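Long-range contacts in glyoxylate-induced Protein (Pseudomonas aeruginosa, PDB 1SQ4), which is of uncertain function but has two cupin barrels and is tentatively assigned to the ureidoglycine aminohydrolase family of purine-nitrogen metabolism: residues A[57-65]-A[237-245]; A[75-85]-A[124-132]. All coordinates share one frame; numbering follows the deposited sequence.

Interaction 1: residues A[57-65]-A[237-245]; sequences IARPLSGFA and GDFMWLRAF
I57, P60 and A65 lie against the aromatic side chains of F239 and W241, while the backbone O of S62 accepts the one hydrogen bond that crosses the contact, from R243. The CG1 of I57 sits over a face of the F239 ring as a CH-pi contact, 3.8 Å from the ring centroid and close to the ring normal. P60 serves both aromatics: its CG lies over one face of the W241 indole, offset toward the rim, and the same atom meets F239 at the ring edge, P60 CG to F239 CE2 being 3.8 Å. The P60 and W241 side chains cross at about a right angle, with P60 CB and W241 CB 3.5 Å apart. Farther along the indole, A65 CB approaches W241 CZ2 obliquely at 4.1 Å. The CA-CB bond of W241 points toward the loop, and CG anti to the backbone N (chi1 174°) swings the indole to the carbonyl side.

The polar end is a single bond: R243 NH1 donates to S62 O at 2.6 Å with an N-H...O angle of 162°. The acceptor lies near the guanidinium plane, but NH1 stands 46° out of the carbonyl plane. L61 CD2 packs over one guanidinium face, 3.8 Å from R243 NH2, and that NH2 also makes a weak hydrogen bond to E28 O.

Strand 239-244 runs between strands 30-33 and 212-220, where I33 and E213 adjoin F239 and W241 respectively. The loop 57-65 links strands 52-57 and 69-76 of another sheet, so the contact joins the sheets of the two cupin barrels.

Interaction 2: residues A[75-85]-A[124-132]; sequences LAPNGGSDKPE and ADYKVRNTT
S81 and V128 form a hydrogen-bonded antiparallel pair and G80 and R129 the adjoining non-hydrogen-bonded pair; the axes of strands 79-81 and 126-129 approach to 4.7 Å, their N-to-C directions 171° apart. S81 N donates to V128 O at 2.9 Å, and the return bond from V128 N to S81 O is weak. Pairing continues past the bridges: N130 N donates to G79 O, and N78 N to N130 O. Here the 75-85 chain turns a corner, a type II turn from A76 to G79.

Among the side chains, R129 is folded back by bends at chi2 and chi3, so that its guanidinium lies over the G80-S81 backbone. NH2 donates to N78 O at 2.8 Å, tilted from the carbonyl plane, and also forms a salt bridge with D50. D82 OD2 is at the guanidinium edge, a long salt bridge 3.9 Å from R129 NH1, with the carboxylate plane turned 64° from the guanidinium plane. K127, extended beyond CG, runs past D82, its CD 3.3 Å from D82 OD1. At the other end P84 CG rests over one face of the Y126 ring, 3.6 Å from its centroid, and E85 CB meets Y126 CE1 obliquely.

S81 OG accepts from K83 N in an ST turn and is hydrogen-bonded to F48 O, so it ties the 81-83 turn to the loop before strand 52-57 rather than to strand 126-129. The chemistry is therefore divided: backbone bonds hold strand 79-81 to strand 126-129, Y126 and P84 give an apolar anchor, and the D82, K127 and R129 charges probably add electrostatic attraction along the more exposed side.

Interaction 1 is the more buried, with no exposed residue among those that touch; the centre of interaction 2, which includes three exposed ones, lies about 19 Å from the chain centre, that of interaction 1 about 12 Å. Their centres are about 28 Å apart and their nearest atoms about 13 Å, so they do not touch. The segments also differ in kind: 57-65 and 237-245 bring sheets of the two cupin barrels together through side chains, with one hydrogen bond across, whereas 75-85 and 124-132 pair within the N-terminal cupin, mainly by backbone bonds with charges at the surface. Strand 69-76 ties them, since it follows the 57-65 loop and runs into 75-85. Both also reach a second subunit.

Interaction 1: residues A[57-65]-A[237-245]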
ATOM      1  N   ILE A  57       5.713 -17.054  24.014  1.00 16.72           N
ATOM      2  CA  ILE A  57       5.762 -16.842  22.577  1.00 17.53           C
ATOM      3  C   ILE A  57       4.744 -17.775  21.944  1.00 16.44           C
ATOM      4  O   ILE A  57       5.057 -18.896  21.565  1.00 16.45           O
ATOM      5  CB  ILE A  57       7.173 -17.124  22.015  1.00 19.52           C
ATOM      6  CG1 ILE A  57       7.127 -17.296  20.499  1.00 21.65           C
ATOM      7  CG2 ILE A  57       7.716 -18.384  22.612  1.00 22.52           C
ATOM      8  CD1 ILE A  57       6.545 -16.122  19.776  1.00 24.86           C
ATOM      9  N   ALA A  58       3.510 -17.300  21.861  1.00 17.22           N
ATOM     10  CA  ALA A  58       2.419 -18.073  21.280  1.00 16.58           C
ATOM     11  C   ALA A  58       1.535 -17.098  20.502  1.00 15.73           C
ATOM     12  O   ALA A  58       1.679 -15.891  20.648  1.00 16.52           O
ATOM     13  CB  ALA A  58       1.626 -18.747  22.390  1.00 17.07           C
ATOM     14  N   ARG A  59       0.626 -17.619  19.687  1.00 16.29           N
ATOM     15  CA  ARG A  59      -0.273 -16.783  18.887  1.00 15.87           C
ATOM     16  C   ARG A  59       0.436 -15.598  18.212  1.00 16.22           C
ATOM     17  O   ARG A  59      -0.015 -14.448  18.328  1.00 18.21           O
ATOM     18  CB  ARG A  59      -1.423 -16.250  19.756  1.00 12.89           C
ATOM     19  CG  ARG A  59      -2.249 -17.329  20.407  1.00 10.01           C
ATOM     20  CD  ARG A  59      -3.605 -16.803  20.841  1.00  7.79           C
ATOM     21  NE  ARG A  59      -3.554 -15.944  22.026  1.00  6.84           N
ATOM     22  CZ  ARG A  59      -3.192 -16.356  23.240  1.00  4.48           C
ATOM     23  NH1 ARG A  59      -2.841 -17.624  23.438  1.00  3.72           N
ATOM     24  NH2 ARG A  59      -3.181 -15.500  24.249  1.00  1.00           N
ATOM     25  N   PRO A  60       1.532 -15.857  17.489  1.00 14.27           N
ATOM     26  CA  PRO A  60       2.265 -14.780  16.822  1.00 14.24           C
ATOM     27  C   PRO A  60       1.366 -13.977  15.895  1.00 14.49           C
ATOM     28  O   PRO A  60       1.518 -12.761  15.749  1.00 15.08           O
ATOM     29  CB  PRO A  60       3.342 -15.525  16.042  1.00 14.02           C
ATOM     30  CG  PRO A  60       3.514 -16.803  16.800  1.00 14.38           C
ATOM     31  CD  PRO A  60       2.098 -17.165  17.133  1.00 14.45           C
ATOM     32  N   LEU A  61       0.430 -14.678  15.269  1.00 14.37           N
ATOM     33  CA  LEU A  61      -0.494 -14.069  14.322  1.00 15.23           C
ATOM     34  C   LEU A  61      -1.871 -14.647  14.548  1.00 16.33           C
ATOM     35  O   LEU A  61      -2.012 -15.753  15.072  1.00 15.35           O
ATOM     36  CB  LEU A  61      -0.042 -14.371  12.891  1.00 15.01           C
ATOM     37  CG  LEU A  61       0.455 -13.271  11.952  1.00 14.16           C
ATOM     38  CD1 LEU A  61       1.357 -12.277  12.661  1.00 11.99           C
ATOM     39  CD2 LEU A  61       1.167 -13.942  10.803  1.00 13.00           C
ATOM     40  N   SER A  62      -2.889 -13.903  14.140  1.00 19.00           N
ATOM     41  CA  SER A  62      -4.262 -14.352  14.330  1.00 21.93           C
ATOM     42  C   SER A  62      -4.567 -15.594  13.505  1.00 23.33           C
ATOM     43  O   SER A  62      -3.782 -15.997  12.646  1.00 24.04           O
ATOM     44  CB  SER A  62      -5.241 -13.240  13.945  1.00 24.10           C
ATOM     45  OG  SER A  62      -5.392 -13.149  12.535  1.00 27.09           O
ATOM     46  N   GLY A  63      -5.709 -16.207  13.784  1.00 24.53           N
ATOM     47  CA  GLY A  63      -6.100 -17.383  13.036  1.00 26.90           C
ATOM     48  C   GLY A  63      -5.625 -18.703  13.601  1.00 28.62           C
ATOM     49  O   GLY A  63      -5.568 -18.885  14.813  1.00 30.82           O
ATOM     50  N   PHE A  64      -5.286 -19.632  12.712  1.00 29.37           N
ATOM     51  CA  PHE A  64      -4.841 -20.954  13.122  1.00 29.33           C
ATOM     52  C   PHE A  64      -3.427 -20.921  13.677  1.00 27.97           C
ATOM     53  O   PHE A  64      -2.466 -21.289  13.000  1.00 26.37           O
ATOM     54  CB  PHE A  64      -4.937 -21.928  11.940  1.00 32.10           C
ATOM     55  CG  PHE A  64      -4.859 -23.387  12.334  1.00 34.29           C
ATOM     56  CD1 PHE A  64      -3.631 -24.005  12.547  1.00 34.12           C
ATOM     57  CD2 PHE A  64      -6.024 -24.144  12.484  1.00 35.44           C
ATOM     58  CE1 PHE A  64      -3.562 -25.354  12.896  1.00 36.30           C
ATOM     59  CE2 PHE A  64      -5.963 -25.496  12.833  1.00 35.13           C
ATOM     60  CZ  PHE A  64      -4.731 -26.099  13.040  1.00 35.22           C
ATOM     61  N   ALA A  65      -3.320 -20.485  14.929  1.00 27.18           N
ATOM     62  CA  ALA A  65      -2.040 -20.385  15.614  1.00 25.51           C
ATOM     63  C   ALA A  65      -2.178 -20.676  17.103  1.00 24.19           C
ATOM     64  O   ALA A  65      -1.617 -19.969  17.941  1.00 22.05           O
ATOM     65  CB  ALA A  65      -1.455 -19.002  15.412  1.00 27.21           C
ATOM     66  N   GLY A 237      17.965 -15.408  18.748  1.00  4.60           N
ATOM     67  CA  GLY A 237      17.001 -14.824  19.657  1.00  5.28           C
ATOM     68  C   GLY A 237      15.737 -14.377  18.946  1.00  6.30           C
ATOM     69  O   GLY A 237      14.695 -14.180  19.569  1.00  6.85           O
ATOM     70  N   ASP A 238      15.824 -14.206  17.633  1.00  7.04           N
ATOM     71  CA  ASP A 238      14.663 -13.791  16.874  1.00  7.13           C
ATOM     72  C   ASP A 238      13.793 -14.999  16.598  1.00  5.21           C
ATOM     73  O   ASP A 238      14.287 -16.119  16.486  1.00  6.23           O
ATOM     74  CB  ASP A 238      15.073 -13.121  15.557  1.00  8.18           C
ATOM     75  CG  ASP A 238      15.828 -11.813  15.771  1.00  9.82           C
ATOM     76  OD1 ASP A 238      15.851 -11.308  16.917  1.00 10.39           O
ATOM     77  OD2 ASP A 238      16.394 -11.284  14.788  1.00 11.58           O
ATOM     78  N   PHE A 239      12.492 -14.751  16.509  1.00  4.19           N
ATOM     79  CA  PHE A 239      11.509 -15.787  16.256  1.00  2.78           C
ATOM     80  C   PHE A 239      10.706 -15.434  15.002  1.00  3.28           C
ATOM     81  O   PHE A 239      10.282 -14.290  14.832  1.00  2.21           O
ATOM     82  CB  PHE A 239      10.562 -15.905  17.454  1.00  1.50           C
ATOM     83  CG  PHE A 239       9.516 -16.962  17.289  1.00  1.00           C
ATOM     84  CD1 PHE A 239       9.866 -18.303  17.310  1.00  1.00           C
ATOM     85  CD2 PHE A 239       8.194 -16.621  17.042  1.00  1.00           C
ATOM     86  CE1 PHE A 239       8.928 -19.287  17.085  1.00  1.00           C
ATOM     87  CE2 PHE A 239       7.245 -17.605  16.813  1.00  1.95           C
ATOM     88  CZ  PHE A 239       7.616 -18.943  16.833  1.00  1.99           C
HETATM   89  N   MSE A 240      10.513 -16.416  14.123  1.00  5.14           N
HETATM   90  CA  MSE A 240       9.739 -16.219  12.899  1.00  7.18           C
HETATM   91  C   MSE A 240       8.588 -17.199  12.896  1.00  5.99           C
HETATM   92  O   MSE A 240       8.783 -18.377  13.177  1.00  7.68           O
HETATM   93  CB  MSE A 240      10.593 -16.475  11.652  1.00 12.03           C
HETATM   94  CG  MSE A 240      11.837 -15.606  11.520  1.00 16.13           C
HETATM   95 SE   MSE A 240      12.974 -16.178  10.047  1.00 25.46          SE
HETATM   96  CE  MSE A 240      13.545 -17.887  10.698  1.00 18.42           C
ATOM     97  N   TRP A 241       7.395 -16.715  12.580  1.00  5.86           N
ATOM     98  CA  TRP A 241       6.224 -17.575  12.517  1.00  6.67           C
ATOM     99  C   TRP A 241       5.688 -17.609  11.105  1.00  7.07           C
ATOM    100  O   TRP A 241       5.413 -16.563  10.524  1.00  7.87           O
ATOM    101  CB  TRP A 241       5.126 -17.076  13.448  1.00  8.44           C
ATOM    102  CG  TRP A 241       3.866 -17.855  13.288  1.00  9.03           C
ATOM    103  CD1 TRP A 241       2.762 -17.488  12.595  1.00  9.03           C
ATOM    104  CD2 TRP A 241       3.621 -19.184  13.763  1.00  9.26           C
ATOM    105  NE1 TRP A 241       1.836 -18.504  12.602  1.00  9.93           N
ATOM    106  CE2 TRP A 241       2.337 -19.555  13.317  1.00  8.09           C
ATOM    107  CE3 TRP A 241       4.361 -20.090  14.530  1.00  7.42           C
ATOM    108  CZ2 TRP A 241       1.781 -20.797  13.597  1.00  6.28           C
ATOM    109  CZ3 TRP A 241       3.814 -21.324  14.809  1.00  5.46           C
ATOM    110  CH2 TRP A 241       2.532 -21.664  14.351  1.00  7.97           C
ATOM    111  N   LEU A 242       5.528 -18.815  10.563  1.00  8.43           N
ATOM    112  CA  LEU A 242       5.020 -19.001   9.206  1.00  7.09           C
ATOM    113  C   LEU A 242       3.592 -19.545   9.172  1.00  8.88           C
ATOM    114  O   LEU A 242       3.273 -20.495   9.881  1.00  8.67           O
ATOM    115  CB  LEU A 242       5.945 -19.929   8.432  1.00  6.60           C
ATOM    116  CG  LEU A 242       7.235 -19.253   7.969  1.00  6.93           C
ATOM    117  CD1 LEU A 242       8.427 -19.732   8.762  1.00  4.00           C
ATOM    118  CD2 LEU A 242       7.421 -19.563   6.487  1.00  9.12           C
ATOM    119  N   ARG A 243       2.753 -18.940   8.323  1.00 10.60           N
ATOM    120  CA  ARG A 243       1.336 -19.288   8.177  1.00 11.68           C
ATOM    121  C   ARG A 243       0.989 -20.564   7.427  1.00 13.88           C
ATOM    122  O   ARG A 243       0.121 -21.331   7.872  1.00 17.94           O
ATOM    123  CB  ARG A 243       0.562 -18.134   7.522  1.00 11.23           C
ATOM    124  CG  ARG A 243      -0.197 -17.226   8.483  1.00 12.23           C
ATOM    125  CD  ARG A 243      -1.717 -17.433   8.444  1.00 13.59           C
ATOM    126  NE  ARG A 243      -2.392 -16.656   9.481  1.00 15.56           N
ATOM    127  CZ  ARG A 243      -2.430 -15.328   9.507  1.00 16.10           C
ATOM    128  NH1 ARG A 243      -3.057 -14.689  10.491  1.00 16.37           N
ATOM    129  NH2 ARG A 243      -1.852 -14.639   8.533  1.00 16.12           N
ATOM    130  N   ALA A 244       1.630 -20.781   6.288  1.00 12.77           N
ATOM    131  CA  ALA A 244       1.371 -21.964   5.466  1.00 13.87           C
ATOM    132  C   ALA A 244       1.672 -21.600   4.033  1.00 15.07           C
ATOM    133  O   ALA A 244       1.256 -20.549   3.541  1.00 16.16           O
ATOM    134  CB  ALA A 244      -0.074 -22.428   5.580  1.00 10.07           C
ATOM    135  N   PHE A 245       2.405 -22.489   3.378  1.00 14.91           N
ATOM    136  CA  PHE A 245       2.815 -22.302   2.009  1.00 14.10           C
ATOM    137  C   PHE A 245       3.668 -21.061   1.882  1.00 13.06           C
ATOM    138  O   PHE A 245       4.092 -20.710   0.789  1.00 15.10           O
ATOM    139  CB  PHE A 245       1.594 -22.207   1.113  1.00 16.46           C
ATOM    140  CG  PHE A 245       0.773 -23.446   1.091  1.00 18.13           C
ATOM    141  CD1 PHE A 245       1.228 -24.585   0.436  1.00 18.99           C
ATOM    142  CD2 PHE A 245      -0.455 -23.483   1.740  1.00 19.99           C
ATOM    143  CE1 PHE A 245       0.463 -25.749   0.415  1.00 20.11           C
ATOM    144  CE2 PHE A 245      -1.229 -24.640   1.730  1.00 20.46           C
ATOM    145  CZ  PHE A 245      -0.766 -25.775   1.068  1.00 21.61           C
TER

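Interaction 2: residues A[75-85]-A[124-132]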
ATOM      1  N   LEU A  75      15.116 -20.343  35.479  1.00  9.45           N
ATOM      2  CA  LEU A  75      15.031 -20.792  36.860  1.00 10.72           C
ATOM      3  C   LEU A  75      16.226 -20.291  37.622  1.00 10.54           C
ATOM      4  O   LEU A  75      17.367 -20.450  37.193  1.00 11.10           O
ATOM      5  CB  LEU A  75      15.014 -22.309  36.952  1.00  9.31           C
ATOM      6  CG  LEU A  75      13.832 -22.960  36.271  1.00 10.07           C
ATOM      7  CD1 LEU A  75      13.983 -24.466  36.370  1.00 10.39           C
ATOM      8  CD2 LEU A  75      12.543 -22.479  36.910  1.00 10.41           C
ATOM      9  N   ALA A  76      15.952 -19.679  38.759  1.00 12.01           N
ATOM     10  CA  ALA A  76      17.003 -19.181  39.609  1.00 13.11           C
ATOM     11  C   ALA A  76      17.432 -20.384  40.417  1.00 15.26           C
ATOM     12  O   ALA A  76      16.759 -21.419  40.423  1.00 15.97           O
ATOM     13  CB  ALA A  76      16.472 -18.106  40.524  1.00 11.09           C
ATOM     14  N   PRO A  77      18.565 -20.272  41.112  1.00 16.98           N
ATOM     15  CA  PRO A  77      18.988 -21.424  41.896  1.00 18.03           C
ATOM     16  C   PRO A  77      17.855 -21.926  42.774  1.00 19.83           C
ATOM     17  O   PRO A  77      17.116 -21.136  43.365  1.00 20.08           O
ATOM     18  CB  PRO A  77      20.159 -20.873  42.689  1.00 17.14           C
ATOM     19  CG  PRO A  77      20.778 -19.923  41.711  1.00 18.25           C
ATOM     20  CD  PRO A  77      19.569 -19.197  41.158  1.00 17.25           C
ATOM     21  N   ASN A  78      17.715 -23.250  42.820  1.00 21.92           N
ATOM     22  CA  ASN A  78      16.706 -23.922  43.629  1.00 22.55           C
ATOM     23  C   ASN A  78      15.309 -23.770  43.031  1.00 21.04           C
ATOM     24  O   ASN A  78      14.323 -24.167  43.641  1.00 21.05           O
ATOM     25  CB  ASN A  78      16.751 -23.370  45.060  1.00 25.60           C
ATOM     26  CG  ASN A  78      16.038 -24.259  46.051  1.00 30.05           C
ATOM     27  OD1 ASN A  78      16.416 -25.415  46.243  1.00 33.57           O
ATOM     28  ND2 ASN A  78      14.996 -23.728  46.690  1.00 32.35           N
ATOM     29  N   GLY A  79      15.234 -23.210  41.825  1.00 19.55           N
ATOM     30  CA  GLY A  79      13.951 -23.030  41.173  1.00 18.15           C
ATOM     31  C   GLY A  79      13.443 -24.272  40.461  1.00 17.45           C
ATOM     32  O   GLY A  79      14.193 -25.225  40.240  1.00 18.34           O
ATOM     33  N   GLY A  80      12.160 -24.257  40.096  1.00 16.54           N
ATOM     34  CA  GLY A  80      11.563 -25.394  39.411  1.00 15.19           C
ATOM     35  C   GLY A  80      10.164 -25.721  39.915  1.00 13.92           C
ATOM     36  O   GLY A  80       9.465 -24.838  40.405  1.00 13.62           O
ATOM     37  N   SER A  81       9.761 -26.988  39.811  1.00 13.84           N
ATOM     38  CA  SER A  81       8.425 -27.413  40.238  1.00 15.44           C
ATOM     39  C   SER A  81       8.184 -28.934  40.334  1.00 16.31           C
ATOM     40  O   SER A  81       8.774 -29.716  39.586  1.00 15.28           O
ATOM     41  CB  SER A  81       7.386 -26.834  39.284  1.00 15.48           C
ATOM     42  OG  SER A  81       6.123 -27.442  39.489  1.00 17.57           O
ATOM     43  N   ASP A  82       7.299 -29.353  41.238  1.00 16.64           N
ATOM     44  CA  ASP A  82       6.996 -30.775  41.359  1.00 17.46           C
ATOM     45  C   ASP A  82       5.678 -31.126  40.694  1.00 18.00           C
ATOM     46  O   ASP A  82       5.263 -32.282  40.678  1.00 18.96           O
ATOM     47  CB  ASP A  82       6.984 -31.202  42.820  1.00 19.63           C
ATOM     48  CG  ASP A  82       8.355 -31.110  43.444  1.00 22.46           C
ATOM     49  OD1 ASP A  82       9.317 -31.621  42.821  1.00 19.37           O
ATOM     50  OD2 ASP A  82       8.474 -30.524  44.547  1.00 25.16           O
ATOM     51  N   LYS A  83       5.030 -30.108  40.141  1.00 17.73           N
ATOM     52  CA  LYS A  83       3.768 -30.260  39.431  1.00 18.30           C
ATOM     53  C   LYS A  83       3.860 -29.268  38.284  1.00 17.69           C
ATOM     54  O   LYS A  83       3.053 -28.349  38.177  1.00 18.25           O
ATOM     55  CB  LYS A  83       2.599 -29.907  40.350  1.00 19.41           C
ATOM     56  CG  LYS A  83       2.452 -30.853  41.532  1.00 24.51           C
ATOM     57  CD  LYS A  83       1.658 -30.241  42.698  1.00 25.70           C
ATOM     58  CE  LYS A  83       0.170 -30.101  42.404  1.00 26.06           C
ATOM     59  NZ  LYS A  83      -0.570 -29.526  43.563  1.00 24.38           N
ATOM     60  N   PRO A  84       4.846 -29.461  37.395  1.00 17.23           N
ATOM     61  CA  PRO A  84       5.092 -28.596  36.237  1.00 17.33           C
ATOM     62  C   PRO A  84       3.946 -28.484  35.234  1.00 17.88           C
ATOM     63  O   PRO A  84       3.577 -27.382  34.828  1.00 17.78           O
ATOM     64  CB  PRO A  84       6.349 -29.198  35.630  1.00 15.99           C
ATOM     65  CG  PRO A  84       6.151 -30.657  35.882  1.00 16.10           C
ATOM     66  CD  PRO A  84       5.642 -30.698  37.299  1.00 15.43           C
ATOM     67  N   GLU A  85       3.377 -29.615  34.838  1.00 18.28           N
ATOM     68  CA  GLU A  85       2.281 -29.599  33.881  1.00 20.06           C
ATOM     69  C   GLU A  85       0.941 -29.905  34.546  1.00 19.95           C
ATOM     70  O   GLU A  85       0.836 -30.828  35.350  1.00 19.18           O
ATOM     71  CB  GLU A  85       2.542 -30.615  32.764  1.00 21.09           C
ATOM     72  CG  GLU A  85       1.526 -30.547  31.643  1.00 22.53           C
ATOM     73  CD  GLU A  85       1.549 -29.206  30.944  1.00 23.38           C
ATOM     74  OE1 GLU A  85       2.586 -28.897  30.326  1.00 25.97           O
ATOM     75  OE2 GLU A  85       0.544 -28.465  31.024  1.00 20.69           O
ATOM     76  N   ALA A 124       2.536 -37.730  31.125  1.00 10.77           N
ATOM     77  CA  ALA A 124       3.700 -38.285  31.800  1.00 13.05           C
ATOM     78  C   ALA A 124       4.107 -37.489  33.034  1.00 14.22           C
ATOM     79  O   ALA A 124       4.159 -36.257  33.008  1.00 15.19           O
ATOM     80  CB  ALA A 124       4.869 -38.385  30.830  1.00 11.52           C
ATOM     81  N   ASP A 125       4.395 -38.193  34.122  1.00 15.63           N
ATOM     82  CA  ASP A 125       4.811 -37.520  35.344  1.00 17.51           C
ATOM     83  C   ASP A 125       6.283 -37.166  35.269  1.00 15.56           C
ATOM     84  O   ASP A 125       7.110 -37.965  34.827  1.00 14.22           O
ATOM     85  CB  ASP A 125       4.581 -38.396  36.572  1.00 21.72           C
ATOM     86  CG  ASP A 125       3.130 -38.727  36.780  1.00 27.48           C
ATOM     87  OD1 ASP A 125       2.282 -37.805  36.670  1.00 31.45           O
ATOM     88  OD2 ASP A 125       2.836 -39.911  37.070  1.00 31.13           O
ATOM     89  N   TYR A 126       6.604 -35.964  35.715  1.00 14.28           N
ATOM     90  CA  TYR A 126       7.977 -35.515  35.700  1.00 12.67           C
ATOM     91  C   TYR A 126       8.095 -34.279  36.548  1.00 12.61           C
ATOM     92  O   TYR A 126       7.100 -33.763  37.049  1.00 13.24           O
ATOM     93  CB  TYR A 126       8.408 -35.175  34.277  1.00 11.77           C
ATOM     94  CG  TYR A 126       7.883 -33.856  33.734  1.00 10.12           C
ATOM     95  CD1 TYR A 126       6.592 -33.750  33.210  1.00 10.80           C
ATOM     96  CD2 TYR A 126       8.705 -32.728  33.688  1.00 10.45           C
ATOM     97  CE1 TYR A 126       6.133 -32.554  32.637  1.00  9.17           C
ATOM     98  CE2 TYR A 126       8.259 -31.528  33.124  1.00 10.27           C
ATOM     99  CZ  TYR A 126       6.975 -31.453  32.597  1.00 10.20           C
ATOM    100  OH  TYR A 126       6.555 -30.278  32.015  1.00  9.70           O
ATOM    101  N   LYS A 127       9.317 -33.803  36.715  1.00 11.71           N
ATOM    102  CA  LYS A 127       9.516 -32.585  37.466  1.00 12.23           C
ATOM    103  C   LYS A 127      10.872 -32.013  37.154  1.00 11.41           C
ATOM    104  O   LYS A 127      11.773 -32.744  36.764  1.00 13.55           O
ATOM    105  CB  LYS A 127       9.303 -32.824  38.963  1.00 13.04           C
ATOM    106  CG  LYS A 127       9.927 -34.072  39.539  1.00 13.24           C
ATOM    107  CD  LYS A 127       9.350 -34.333  40.912  1.00 12.27           C
ATOM    108  CE  LYS A 127      10.009 -35.526  41.558  1.00 15.23           C
ATOM    109  NZ  LYS A 127       9.570 -35.697  42.978  1.00 12.97           N
ATOM    110  N   VAL A 128      10.994 -30.695  37.278  1.00 11.11           N
ATOM    111  CA  VAL A 128      12.241 -30.007  36.961  1.00 12.90           C
ATOM    112  C   VAL A 128      12.778 -29.188  38.118  1.00 12.56           C
ATOM    113  O   VAL A 128      12.030 -28.542  38.850  1.00 14.68           O
ATOM    114  CB  VAL A 128      12.068 -29.049  35.740  1.00 12.22           C
ATOM    115  CG1 VAL A 128      11.598 -29.818  34.532  1.00 12.10           C
ATOM    116  CG2 VAL A 128      11.082 -27.958  36.068  1.00 14.53           C
ATOM    117  N   ARG A 129      14.087 -29.190  38.279  1.00 11.31           N
ATOM    118  CA  ARG A 129      14.651 -28.435  39.370  1.00 12.52           C
ATOM    119  C   ARG A 129      16.034 -27.932  38.986  1.00 13.38           C
ATOM    120  O   ARG A 129      16.743 -28.566  38.195  1.00 12.78           O
ATOM    121  CB  ARG A 129      14.700 -29.328  40.621  1.00 10.78           C
ATOM    122  CG  ARG A 129      15.231 -28.664  41.880  1.00 10.86           C
ATOM    123  CD  ARG A 129      14.342 -27.527  42.355  1.00 10.84           C
ATOM    124  NE  ARG A 129      13.012 -27.978  42.757  1.00  7.30           N
ATOM    125  CZ  ARG A 129      12.025 -27.158  43.102  1.00  6.30           C
ATOM    126  NH1 ARG A 129      10.846 -27.647  43.451  1.00  7.35           N
ATOM    127  NH2 ARG A 129      12.212 -25.845  43.087  1.00  3.51           N
ATOM    128  N   ASN A 130      16.396 -26.768  39.519  1.00 12.78           N
ATOM    129  CA  ASN A 130      17.707 -26.189  39.254  1.00 13.32           C
ATOM    130  C   ASN A 130      18.547 -26.417  40.511  1.00 14.89           C
ATOM    131  O   ASN A 130      18.461 -25.639  41.477  1.00 13.65           O
ATOM    132  CB  ASN A 130      17.595 -24.687  38.967  1.00 11.63           C
ATOM    133  CG  ASN A 130      18.946 -24.048  38.686  1.00 11.75           C
ATOM    134  OD1 ASN A 130      19.048 -22.831  38.491  1.00  9.18           O
ATOM    135  ND2 ASN A 130      19.998 -24.872  38.668  1.00  9.96           N
ATOM    136  N   THR A 131      19.348 -27.488  40.493  1.00 13.97           N
ATOM    137  CA  THR A 131      20.191 -27.844  41.635  1.00 11.72           C
ATOM    138  C   THR A 131      21.537 -27.148  41.654  1.00 11.81           C
ATOM    139  O   THR A 131      22.343 -27.434  42.526  1.00 13.56           O
ATOM    140  CB  THR A 131      20.472 -29.370  41.715  1.00 10.68           C
ATOM    141  OG1 THR A 131      21.181 -29.793  40.547  1.00 11.98           O
ATOM    142  CG2 THR A 131      19.187 -30.163  41.831  1.00  8.82           C
ATOM    143  N   THR A 132      21.790 -26.236  40.715  1.00 12.16           N
ATOM    144  CA  THR A 132      23.079 -25.540  40.692  1.00 12.22           C
ATOM    145  C   THR A 132      22.980 -24.171  41.354  1.00 13.25           C
ATOM    146  O   THR A 132      21.907 -23.749  41.777  1.00 13.99           O
ATOM    147  CB  THR A 132      23.620 -25.312  39.258  1.00 11.94           C
ATOM    148  OG1 THR A 132      22.946 -24.192  38.669  1.00 13.85           O
ATOM    149  CG2 THR A 132      23.413 -26.544  38.388  1.00 10.41           C
TER